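Local coordinates for petrobactin biosynthesis protein AsbB (Bacillus anthracis, PDB 3TO3) that catalyses the ATP-dependent condensation of spermidine with citryl-spermidine intermediates, a ligase step in making the siderophore petrobactin, at residues D277-Q282 / T286-T291; S149-E154 / S373-L378; R230-S233 / D237-Q240. All coordinates share one frame; numbering follows the deposited sequence. Where two conformers were deposited one is given.

In the fold
Along the chain the order is helix 150-156, then contact 3, then contact 1, and finally residues 373-378, which return to that helix to form contact 2. Contact 1 is a beta hairpin whose second strand pairs with strand 297-306 of the large mixed sheet; contact 2 lies beside it, centres about 11 Å apart, and Gln282 NE2 probably hydrogen-bonds to Glu154 OE1 between them. Contact 1 reaches the bound ATP through Gln282 and Thr286; the Tyr150 side chain of contact 2 is about 10 Å from it. These two thus share the nucleotide-binding side, whereas contact 3, at the end of helix 221-232, is remote structural packing, its centre about 30 Å from contact 1 and about 38 Å from contact 2.

Contact 1 (D277-Q282 / T286-T291); sequences DYCAQQ and TLRNVT
The Tyr278 ring has the Asn289 side chain over one face, Asn289 CA making an off-centre CH-pi contact 4.0 Å from the ring centroid, while Leu287 O lies at the ring's edge. With CG anti to the backbone N (chi1 -175°), Asn289 lays its amide beside the phenol, the planes 50° apart. A water bridges the two polar ends, accepting from Tyr278 OH at 2.6 Å and from Asn289 ND2. The amide also bonds to Asp276 and Asn292, which suits an asparagine, able to donate and accept at once. Arg288 was modelled in two conformations, so its placement is less certain; its guanidinium has Val290 CG2 4.0 Å above one face, offset toward the rim. Cys279 CB also lies over a guanidinium face, with Cys279 SG 3.7 Å from Arg288 NH1. Around these groups the backbones form an antiparallel beta hairpin: Cys279 and Arg288 are a hydrogen-bonded pair, with Cys279 N to Arg288 O and Arg288 N to Cys279 O both 3.0 Å, flanked by the non-hydrogen-bonded pairs Tyr278-Asn289 and Ala280-Leu287. Small Ala280 leaves room for Leu287 CD2, which meets Ala280 CB at 3.9 Å. At one end Asp277 N donates almost straight (170°) to Thr291 OG1, while Asp277 OD1 forms a salt bridge with Lys190. At the other, Gln281 N bonds to Thr286 O at 3.0 Å. Thr286 lines the ATP pocket, its OG1 hydrogen-bonded to Ser283.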
loop_
_atom_site.group_PDB
_atom_site.type_symbol
_atom_site.label_atom_id
_atom_site.label_comp_id
_atom_site.label_asym_id
_atom_site.label_seq_id
_atom_site.Cartn_x
_atom_site.Cartn_y
_atom_site.Cartn_z
ATOM N N ASP B 277 -4.880 3.951 -29.439
ATOM C CA ASP B 277 -5.001 2.953 -28.391
ATOM C C ASP B 277 -3.658 2.244 -28.190
ATOM O O ASP B 277 -2.899 2.027 -29.130
ATOM C CB ASP B 277 -6.056 1.922 -28.780
ATOM C CG ASP B 277 -7.458 2.475 -28.696
ATOM O OD1 ASP B 277 -7.720 3.296 -27.800
ATOM O OD2 ASP B 277 -8.299 2.108 -29.533
ATOM N N TYR B 278 -3.369 1.899 -26.950
ATOM C CA TYR B 278 -2.150 1.196 -26.640
ATOM C C TYR B 278 -2.488 -0.090 -25.925
ATOM O O TYR B 278 -3.600 -0.295 -25.421
ATOM C CB TYR B 278 -1.204 2.056 -25.794
ATOM C CG TYR B 278 -0.545 3.176 -26.572
ATOM C CD1 TYR B 278 0.770 3.075 -26.984
ATOM C CD2 TYR B 278 -1.254 4.334 -26.912
ATOM C CE1 TYR B 278 1.373 4.092 -27.708
ATOM C CE2 TYR B 278 -0.662 5.357 -27.626
ATOM C CZ TYR B 278 0.653 5.224 -28.027
ATOM O OH TYR B 278 1.256 6.229 -28.742
ATOM N N CYS B 279 -1.516 -0.971 -25.891
ATOM C CA CYS B 279 -1.712 -2.247 -25.258
ATOM C C CYS B 279 -0.401 -2.631 -24.568
ATOM O O CYS B 279 0.669 -2.450 -25.142
ATOM C CB CYS B 279 -2.065 -3.232 -26.353
ATOM S SG CYS B 279 -2.392 -4.833 -25.763
ATOM N N ALA B 280 -0.467 -3.127 -23.338
ATOM C CA ALA B 280 0.751 -3.457 -22.588
ATOM C C ALA B 280 1.470 -4.648 -23.167
ATOM O O ALA B 280 0.826 -5.540 -23.692
ATOM C CB ALA B 280 0.441 -3.741 -21.099
ATOM N N GLN B 281 2.799 -4.650 -23.043
ATOM C CA GLN B 281 3.641 -5.836 -23.263
ATOM C C GLN B 281 3.886 -6.614 -21.952
ATOM O O GLN B 281 3.279 -6.313 -20.929
ATOM C CB GLN B 281 4.974 -5.413 -23.859
ATOM C CG GLN B 281 4.811 -4.591 -25.117
ATOM C CD GLN B 281 6.135 -4.334 -25.836
ATOM O OE1 GLN B 281 7.035 -3.690 -25.288
ATOM N NE2 GLN B 281 6.253 -4.837 -27.072
ATOM N N GLN B 282 4.778 -7.599 -21.978
ATOM C CA GLN B 282 5.101 -8.377 -20.785
ATOM C C GLN B 282 5.520 -7.507 -19.625
ATOM O O GLN B 282 5.354 -7.895 -18.478
ATOM C CB GLN B 282 6.247 -9.344 -21.066
ATOM C CG GLN B 282 5.844 -10.628 -21.782
ATOM C CD GLN B 282 7.039 -11.534 -22.048
ATOM O OE1 GLN B 282 7.176 -12.580 -21.416
ATOM N NE2 GLN B 282 7.924 -11.123 -22.977
ATOM N N THR B 286 5.414 -0.779 -20.458
ATOM C CA THR B 286 5.806 -0.546 -21.840
ATOM C C THR B 286 4.639 -0.843 -22.747
ATOM O O THR B 286 4.152 -1.940 -22.768
ATOM C CB THR B 286 6.948 -1.462 -22.256
ATOM O OG1 THR B 286 8.051 -1.277 -21.356
ATOM C CG2 THR B 286 7.376 -1.137 -23.703
ATOM N N LEU B 287 4.210 0.146 -23.510
ATOM C CA LEU B 287 2.983 0.039 -24.261
ATOM C C LEU B 287 3.254 0.165 -25.758
ATOM O O LEU B 287 4.014 1.055 -26.198
ATOM C CB LEU B 287 2.008 1.126 -23.804
ATOM C CG LEU B 287 1.836 1.238 -22.280
ATOM C CD1 LEU B 287 1.166 2.552 -21.902
ATOM C CD2 LEU B 287 1.027 0.089 -21.762
ATOM N N ARG B 288 2.647 -0.732 -26.534
ATOM C CA ARG B 288 2.725 -0.681 -27.983
ATOM C C ARG B 288 1.513 0.069 -28.519
ATOM O O ARG B 288 0.447 0.086 -27.900
ATOM C CB ARG B 288 2.825 -2.082 -28.599
ATOM C CG ARG B 288 1.709 -3.026 -28.227
ATOM C CD ARG B 288 1.741 -4.325 -29.044
ATOM N NE ARG B 288 0.644 -4.388 -30.007
ATOM C CZ ARG B 288 -0.429 -5.151 -29.871
ATOM N NH1 ARG B 288 -0.552 -5.951 -28.819
ATOM N NH2 ARG B 288 -1.365 -5.133 -30.806
ATOM N N ASN B 289 1.692 0.747 -29.641
ATOM C CA ASN B 289 0.601 1.463 -30.235
ATOM C C ASN B 289 -0.176 0.443 -31.065
ATOM O O ASN B 289 0.364 -0.157 -31.991
ATOM C CB ASN B 289 1.202 2.576 -31.090
ATOM C CG ASN B 289 0.167 3.477 -31.685
ATOM O OD1 ASN B 289 -0.841 3.012 -32.193
ATOM N ND2 ASN B 289 0.413 4.783 -31.637
ATOM N N VAL B 290 -1.435 0.213 -30.708
ATOM C CA VAL B 290 -2.239 -0.824 -31.365
ATOM C C VAL B 290 -2.797 -0.324 -32.694
ATOM O O VAL B 290 -2.960 -1.076 -33.652
ATOM C CB VAL B 290 -3.443 -1.248 -30.505
ATOM C CG1 VAL B 290 -4.246 -2.280 -31.231
ATOM C CG2 VAL B 290 -2.993 -1.809 -29.200
ATOM N N THR B 291 -3.114 0.958 -32.711
ATOM C CA THR B 291 -3.728 1.623 -33.836
ATOM C C THR B 291 -2.724 1.773 -34.969
ATOM O O THR B 291 -3.080 1.654 -36.138
ATOM C CB THR B 291 -4.193 3.024 -33.411
ATOM O OG1 THR B 291 -5.067 2.922 -32.272
ATOM C CG2 THR B 291 -4.910 3.722 -34.556
HETATM O O HOH W 1 3.232 5.468 -30.256
#

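Contact 2 (S149-E154 / S373-L378); sequences SYDELE and SVHHYL
His375 and Asp151 make the polar link: NE2 of His375 donates to OD2 of Asp151 at 2.8 Å, on the syn side of the carboxylate. The N-H...O angle is 142°; OD2 lies 23° out of the ring plane, and NE2 is similarly tilted from the carboxylate plane. The two side chains reach for each other from opposite directions, and histidine suits the place because NE2, at the far edge of its ring, can offer an N-H to a carboxylate. Apolar contact lies beside it, where Tyr150 CD1 meets Val374 CG1 at 3.8 Å, the methyl approaching the ring obliquely. Val374 holds CG1 between its backbone N and carbonyl carbon (chi1 79°), and from there the same methyl also sits over the face of the His375 ring, 4.2 Å above it. Local bonds shape each side: Ser149, the N-cap of helix 150-156, gives its N to Glu152 OE1 at 3.1 Å, and Ser373 OG accepts from His375 N in an ST turn. The short bond to an aspartate would be expected to favour a proton on His375 NE2; the long, weak ion pair of Asp151 OD1 with Arg288 adds at most a small and uncertain contribution.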
loop_
_atom_site.group_PDB
_atom_site.type_symbol
_atom_site.label_atom_id
_atom_site.label_comp_id
_atom_site.label_asym_id
_atom_site.label_seq_id
_atom_site.Cartn_x
_atom_site.Cartn_y
_atom_site.Cartn_z
ATOM N N SER B 149 1.904 -14.026 -34.407
ATOM C CA SER B 149 2.851 -12.957 -34.728
ATOM C C SER B 149 3.540 -12.480 -33.438
ATOM O O SER B 149 3.215 -12.966 -32.338
ATOM C CB SER B 149 2.117 -11.782 -35.365
ATOM O OG SER B 149 1.305 -11.133 -34.395
ATOM N N TYR B 150 4.472 -11.529 -33.574
ATOM C CA TYR B 150 5.232 -11.008 -32.430
ATOM C C TYR B 150 4.334 -10.438 -31.341
ATOM O O TYR B 150 4.423 -10.835 -30.189
ATOM C CB TYR B 150 6.233 -9.925 -32.851
ATOM C CG TYR B 150 6.868 -9.235 -31.646
ATOM C CD1 TYR B 150 6.605 -7.898 -31.356
ATOM C CD2 TYR B 150 7.711 -9.935 -30.788
ATOM C CE1 TYR B 150 7.178 -7.281 -30.260
ATOM C CE2 TYR B 150 8.295 -9.325 -29.699
ATOM C CZ TYR B 150 8.020 -8.002 -29.431
ATOM O OH TYR B 150 8.587 -7.409 -28.327
ATOM N N ASP B 151 3.472 -9.504 -31.726
ATOM C CA ASP B 151 2.624 -8.801 -30.785
ATOM C C ASP B 151 1.695 -9.751 -30.052
ATOM O O ASP B 151 1.499 -9.599 -28.853
ATOM C CB ASP B 151 1.834 -7.699 -31.495
ATOM C CG ASP B 151 2.726 -6.636 -32.065
ATOM O OD1 ASP B 151 3.681 -6.250 -31.370
ATOM O OD2 ASP B 151 2.484 -6.208 -33.220
ATOM N N GLU B 152 1.145 -10.723 -30.787
ATOM C CA GLU B 152 0.269 -11.756 -30.235
ATOM C C GLU B 152 0.999 -12.619 -29.215
ATOM O O GLU B 152 0.431 -12.977 -28.178
ATOM C CB GLU B 152 -0.303 -12.642 -31.343
ATOM C CG GLU B 152 -1.664 -12.223 -31.889
ATOM C CD GLU B 152 -1.956 -12.825 -33.279
ATOM O OE1 GLU B 152 -1.096 -13.567 -33.821
ATOM O OE2 GLU B 152 -3.047 -12.545 -33.834
ATOM N N LEU B 153 2.262 -12.945 -29.486
ATOM C CA LEU B 153 3.040 -13.727 -28.522
ATOM C C LEU B 153 3.400 -12.974 -27.238
ATOM O O LEU B 153 3.400 -13.571 -26.158
ATOM C CB LEU B 153 4.301 -14.281 -29.160
ATOM C CG LEU B 153 4.096 -15.535 -29.997
ATOM C CD1 LEU B 153 5.303 -15.763 -30.883
ATOM C CD2 LEU B 153 3.853 -16.716 -29.059
ATOM N N GLU B 154 3.734 -11.687 -27.346
ATOM C CA GLU B 154 4.055 -10.928 -26.144
ATOM C C GLU B 154 2.947 -11.137 -25.120
ATOM O O GLU B 154 3.235 -11.453 -23.967
ATOM C CB GLU B 154 4.263 -9.430 -26.417
ATOM C CG GLU B 154 5.669 -9.036 -26.899
ATOM C CD GLU B 154 6.703 -8.859 -25.768
ATOM O OE1 GLU B 154 6.328 -8.867 -24.575
ATOM O OE2 GLU B 154 7.909 -8.698 -26.087
ATOM N N SER B 373 9.656 0.834 -32.713
ATOM C CA SER B 373 8.869 -0.390 -32.914
ATOM C C SER B 373 9.705 -1.423 -33.628
ATOM O O SER B 373 10.362 -1.097 -34.608
ATOM C CB SER B 373 7.672 -0.092 -33.818
ATOM O OG SER B 373 6.883 -1.255 -33.975
ATOM N N VAL B 374 9.672 -2.667 -33.175
ATOM C CA VAL B 374 10.372 -3.737 -33.889
ATOM C C VAL B 374 9.860 -3.898 -35.339
ATOM O O VAL B 374 10.581 -4.384 -36.215
ATOM C CB VAL B 374 10.243 -5.086 -33.164
ATOM C CG1 VAL B 374 8.887 -5.706 -33.447
ATOM C CG2 VAL B 374 11.329 -6.018 -33.611
ATOM N N HIS B 375 8.631 -3.472 -35.603
ATOM C CA HIS B 375 8.090 -3.533 -36.973
ATOM C C HIS B 375 8.797 -2.658 -37.997
ATOM O O HIS B 375 8.716 -2.919 -39.187
ATOM C CB HIS B 375 6.588 -3.265 -36.985
ATOM C CG HIS B 375 5.819 -4.268 -36.196
ATOM N ND1 HIS B 375 5.608 -5.552 -36.642
ATOM C CD2 HIS B 375 5.263 -4.197 -34.965
ATOM C CE1 HIS B 375 4.930 -6.224 -35.731
ATOM N NE2 HIS B 375 4.712 -5.424 -34.702
ATOM N N HIS B 376 9.467 -1.617 -37.514
ATOM C CA HIS B 376 10.352 -0.785 -38.316
ATOM C C HIS B 376 11.382 -1.683 -39.005
ATOM O O HIS B 376 11.700 -1.493 -40.173
ATOM C CB HIS B 376 11.028 0.233 -37.382
ATOM C CG HIS B 376 11.970 1.185 -38.056
ATOM N ND1 HIS B 376 13.001 0.772 -38.871
ATOM C CD2 HIS B 376 12.065 2.537 -37.987
ATOM C CE1 HIS B 376 13.669 1.830 -39.303
ATOM N NE2 HIS B 376 13.122 2.913 -38.779
ATOM N N TYR B 377 11.894 -2.667 -38.272
ATOM C CA TYR B 377 12.963 -3.553 -38.760
ATOM C C TYR B 377 12.620 -4.865 -39.479
ATOM O O TYR B 377 13.482 -5.441 -40.140
ATOM C CB TYR B 377 13.881 -3.918 -37.595
ATOM C CG TYR B 377 14.665 -2.763 -37.040
ATOM C CD1 TYR B 377 15.815 -2.308 -37.680
ATOM C CD2 TYR B 377 14.270 -2.132 -35.858
ATOM C CE1 TYR B 377 16.549 -1.249 -37.163
ATOM C CE2 TYR B 377 14.999 -1.073 -35.324
ATOM C CZ TYR B 377 16.143 -0.632 -35.976
ATOM O OH TYR B 377 16.874 0.424 -35.449
ATOM N N LEU B 378 11.391 -5.351 -39.367
ATOM C CA LEU B 378 11.127 -6.720 -39.803
ATOM C C LEU B 378 10.969 -6.795 -41.299
ATOM O O LEU B 378 10.192 -6.055 -41.865
ATOM C CB LEU B 378 9.875 -7.284 -39.139
ATOM C CG LEU B 378 9.965 -7.589 -37.640
ATOM C CD1 LEU B 378 8.639 -8.184 -37.162
ATOM C CD2 LEU B 378 11.145 -8.515 -37.276
#

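Contact 3 (R230-S233 / D237-Q240)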
loop_
_atom_site.group_PDB
_atom_site.type_symbol
_atom_site.label_atom_id
_atom_site.label_comp_id
_atom_site.label_asym_id
_atom_site.label_seq_id
_atom_site.Cartn_x
_atom_site.Cartn_y
_atom_site.Cartn_z
ATOM N N ARG B 230 -5.355 25.577 -24.659
ATOM C CA ARG B 230 -5.981 25.302 -23.376
ATOM C C ARG B 230 -5.140 25.871 -22.220
ATOM O O ARG B 230 -5.658 26.565 -21.359
ATOM C CB ARG B 230 -6.248 23.800 -23.208
ATOM C CG ARG B 230 -6.659 23.415 -21.807
ATOM C CD ARG B 230 -7.335 22.056 -21.759
ATOM N NE ARG B 230 -7.072 21.351 -20.500
ATOM C CZ ARG B 230 -7.470 21.778 -19.300
ATOM N NH1 ARG B 230 -8.154 22.917 -19.190
ATOM N NH2 ARG B 230 -7.178 21.069 -18.204
ATOM N N ILE B 231 -3.843 25.584 -22.228
ATOM C CA ILE B 231 -2.900 26.130 -21.259
ATOM C C ILE B 231 -2.964 27.653 -21.239
ATOM O O ILE B 231 -2.994 28.263 -20.182
ATOM C CB ILE B 231 -1.458 25.683 -21.603
ATOM C CG1 ILE B 231 -1.352 24.160 -21.613
ATOM C CG2 ILE B 231 -0.440 26.272 -20.637
ATOM C CD1 ILE B 231 -0.017 23.629 -22.124
ATOM N N HIS B 232 -2.997 28.265 -22.416
ATOM C CA HIS B 232 -3.005 29.726 -22.512
ATOM C C HIS B 232 -4.231 30.369 -21.883
ATOM O O HIS B 232 -4.150 31.471 -21.362
ATOM C CB HIS B 232 -2.876 30.199 -23.959
ATOM C CG HIS B 232 -2.823 31.687 -24.091
ATOM N ND1 HIS B 232 -1.708 32.423 -23.750
ATOM C CD2 HIS B 232 -3.753 32.581 -24.499
ATOM C CE1 HIS B 232 -1.947 33.705 -23.960
ATOM N NE2 HIS B 232 -3.183 33.829 -24.411
ATOM N N SER B 233 -5.360 29.673 -21.931
ATOM C CA SER B 233 -6.614 30.197 -21.407
ATOM C C SER B 233 -6.731 29.946 -19.902
ATOM O O SER B 233 -7.724 30.311 -19.276
ATOM C CB SER B 233 -7.788 29.552 -22.130
ATOM O OG SER B 233 -7.844 28.168 -21.815
ATOM N N ASP B 237 1.794 30.162 -19.651
ATOM C CA ASP B 237 2.533 30.373 -20.871
ATOM C C ASP B 237 2.937 29.026 -21.462
ATOM O O ASP B 237 3.848 28.358 -20.971
ATOM C CB ASP B 237 3.754 31.244 -20.566
ATOM C CG ASP B 237 4.637 31.481 -21.775
ATOM O OD1 ASP B 237 4.430 30.831 -22.818
ATOM O OD2 ASP B 237 5.564 32.312 -21.664
ATOM N N PRO B 238 2.301 28.654 -22.577
ATOM C CA PRO B 238 2.544 27.390 -23.285
ATOM C C PRO B 238 4.036 27.095 -23.535
ATOM O O PRO B 238 4.424 25.927 -23.615
ATOM C CB PRO B 238 1.825 27.598 -24.617
ATOM C CG PRO B 238 0.820 28.667 -24.366
ATOM C CD PRO B 238 1.369 29.542 -23.297
ATOM N N LYS B 239 4.856 28.128 -23.690
ATOM C CA LYS B 239 6.293 27.927 -23.893
ATOM C C LYS B 239 7.056 27.477 -22.631
ATOM O O LYS B 239 8.228 27.130 -22.717
ATOM C CB LYS B 239 6.944 29.199 -24.460
ATOM C CG LYS B 239 6.348 29.702 -25.775
ATOM C CD LYS B 239 7.160 30.883 -26.318
ATOM C CE LYS B 239 6.332 31.800 -27.204
ATOM N NZ LYS B 239 5.403 32.655 -26.395
ATOM N N GLN B 240 6.400 27.493 -21.468
ATOM C CA GLN B 240 7.033 27.062 -20.223
ATOM C C GLN B 240 6.804 25.580 -19.907
ATOM O O GLN B 240 7.125 25.123 -18.796
ATOM C CB GLN B 240 6.584 27.913 -19.034
ATOM C CG GLN B 240 7.000 29.380 -19.109
ATOM C CD GLN B 240 8.424 29.599 -18.649
ATOM O OE1 GLN B 240 9.370 29.365 -19.394
ATOM N NE2 GLN B 240 8.584 30.046 -17.408
#
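This is a van der Waals packing contact with no hydrogen bond across it, formed where the last turn of helix 221-232 meets the 3-10 turn that leads into strand 241-246, at the periphery of the protein and away from the ATP site. Its centrepiece is Pro238, which packs against Ile231 and His232. Ile231 CG2 comes within 4.1 Å of Pro238 N, and about as near to its CA; with CG1 anti to the carbonyl carbon (chi1 -59°), CG2 is the branch that reaches the proline. A beta-branched residue suits this place, since the side chain as a whole also touches Ala195, Ile269, Tyr241 and Phe243, which belong to three neighbouring strands. Pro238 CG rests 4.0 Å from His232 CB, and Pro238 CD lies at the edge of the imidazole, near its plane. His232 is exposed, which suits a polar ring.

The arrangement is a tight helix-turn-strand connection in which each half is braced by its own bonds. Asp237 begins an Asx turn: its OD1 accepts from Lys239 N at 2.9 Å, from well above the carboxylate plane, and Asp237 O takes Gln240 N at 2.7 Å. Proline suits the position right after this aspartate, because its ring holds phi near the value of the 3-10 turn and no amide proton is needed there. At the helix end, Ser233 OG donates to Arg230 O at 2.7 Å, occupying a carbonyl at the last turn, while Arg230 NH2 reaches Tyr270 O. Beyond the turn, the Gln240 backbone bonds to that of Lys198, whose NZ also meets Lys239 O.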